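Local coordinates for phosphoribosylformylglycinamidine synthase 2 (Thermus thermophilus, PDB 3VIU), which is a synthase built from two tandem copies of the AIR synthase-related (PurM-like) domain pair, and holds adenosine-5'-diphosphate and a magnesium ion, at residues L282-D285 / L286-T289. Residues are numbered along the deposited sequence; the frame is centred on the assembly and turned at random.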
loop_
_atom_site.group_PDB
_atom_site.type_symbol
_atom_site.label_atom_id
_atom_site.label_comp_id
_atom_site.label_asym_id
_atom_site.label_seq_id
_atom_site.Cartn_x
_atom_site.Cartn_y
_atom_site.Cartn_z
ATOM N N LEU A 282 21.893 -17.395 19.654
ATOM C CA LEU A 282 20.531 -17.620 20.131
ATOM C C LEU A 282 20.455 -18.851 21.032
ATOM O O LEU A 282 20.920 -19.930 20.674
ATOM C CB LEU A 282 19.572 -17.780 18.937
ATOM C CG LEU A 282 18.111 -18.181 19.200
ATOM C CD1 LEU A 282 17.443 -17.216 20.173
ATOM C CD2 LEU A 282 17.357 -18.199 17.876
ATOM N N HIS A 283 19.881 -18.671 22.212
ATOM C CA HIS A 283 19.721 -19.760 23.164
ATOM C C HIS A 283 18.259 -20.180 23.078
ATOM O O HIS A 283 17.409 -19.615 23.758
ATOM C CB HIS A 283 20.044 -19.269 24.574
ATOM C CG HIS A 283 21.470 -18.848 24.760
ATOM N ND1 HIS A 283 22.466 -19.728 25.126
ATOM C CD2 HIS A 283 22.069 -17.639 24.630
ATOM C CE1 HIS A 283 23.615 -19.080 25.214
ATOM N NE2 HIS A 283 23.402 -17.811 24.917
ATOM N N LEU A 284 17.964 -21.161 22.235
ATOM C CA LEU A 284 16.586 -21.600 22.069
ATOM C C LEU A 284 15.914 -22.052 23.348
ATOM O O LEU A 284 14.693 -21.968 23.462
ATOM C CB LEU A 284 16.488 -22.715 21.020
ATOM C CG LEU A 284 16.620 -22.235 19.570
ATOM C CD1 LEU A 284 16.572 -23.428 18.617
ATOM C CD2 LEU A 284 15.505 -21.231 19.258
ATOM N N ASP A 285 16.697 -22.518 24.315
ATOM C CA ASP A 285 16.118 -22.983 25.567
ATOM C C ASP A 285 15.466 -21.864 26.360
ATOM O O ASP A 285 14.614 -22.117 27.205
ATOM C CB ASP A 285 17.174 -23.668 26.442
ATOM C CG ASP A 285 17.771 -24.894 25.784
ATOM O OD1 ASP A 285 17.003 -25.688 25.196
ATOM O OD2 ASP A 285 19.004 -25.067 25.865
ATOM N N LEU A 286 15.865 -20.627 26.095
ATOM C CA LEU A 286 15.290 -19.493 26.811
ATOM C C LEU A 286 14.042 -18.946 26.127
ATOM O O LEU A 286 13.308 -18.142 26.712
ATOM C CB LEU A 286 16.336 -18.387 26.968
ATOM C CG LEU A 286 17.099 -18.355 28.296
ATOM C CD1 LEU A 286 17.201 -19.733 28.891
ATOM C CD2 LEU A 286 18.472 -17.758 28.067
ATOM N N VAL A 287 13.802 -19.395 24.895
ATOM C CA VAL A 287 12.645 -18.965 24.110
ATOM C C VAL A 287 11.324 -19.539 24.662
ATOM O O VAL A 287 11.169 -20.752 24.787
ATOM C CB VAL A 287 12.810 -19.396 22.610
ATOM C CG1 VAL A 287 11.586 -19.018 21.799
ATOM C CG2 VAL A 287 14.037 -18.736 22.016
ATOM N N PRO A 288 10.360 -18.661 25.001
ATOM C CA PRO A 288 9.048 -19.050 25.534
ATOM C C PRO A 288 8.320 -19.943 24.536
ATOM O O PRO A 288 8.144 -19.572 23.383
ATOM C CB PRO A 288 8.331 -17.711 25.706
ATOM C CG PRO A 288 9.446 -16.761 25.941
ATOM C CD PRO A 288 10.464 -17.196 24.920
ATOM N N THR A 289 7.887 -21.111 24.990
ATOM C CA THR A 289 7.202 -22.059 24.125
ATOM C C THR A 289 5.733 -22.240 24.508
ATOM O O THR A 289 5.371 -22.154 25.680
ATOM C CB THR A 289 7.899 -23.435 24.172
ATOM O OG1 THR A 289 7.988 -23.872 25.534
ATOM C CG2 THR A 289 9.294 -23.353 23.569
HETATM O O HOH W 1 12.718 -23.407 23.961
#
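Val-287 packs back against Leu-284 and Leu-282 on the buried side of a tight turn. Its CG2 methyl does the touching. It lies 4.0 Å from CD2 of Leu-284, and the two side chains run side by side in the same direction. CD1 of Leu-282 reaches the same methyl at 4.2 Å, and here the side chains cross at about a right angle. With CG1 anti to the backbone N (chi1 177°), CG2 sits beside that N and faces Leu-284. Leu-265 of helix 264-275 and Val-334 of strand 331-338 also touch Val-287, while Leu-299 and Leu-300 of helix 296-301 touch Leu-284. The turn is a short 3-10 segment at the end of strand 279-283, an inner strand of the mixed sheet in an AIR synthase-related C-terminal domain. Two successive i to i+3 bonds define it. Leu-286 N donates to His-283 O at 3.0 Å, and Val-287 N to Leu-284 O at 3.1 Å. A water bridges Leu-284 O and Val-287 O, though its approach to Leu-284 O is short. The other side is looser and more exposed. Leu-286 CD2 only grazes His-283 CB, at 4.1 Å. The Asp-285 side chain leaves the backbone pointing away from 286-289, and its OD1 accepts a hydrogen bond from the backbone N of Arg-348.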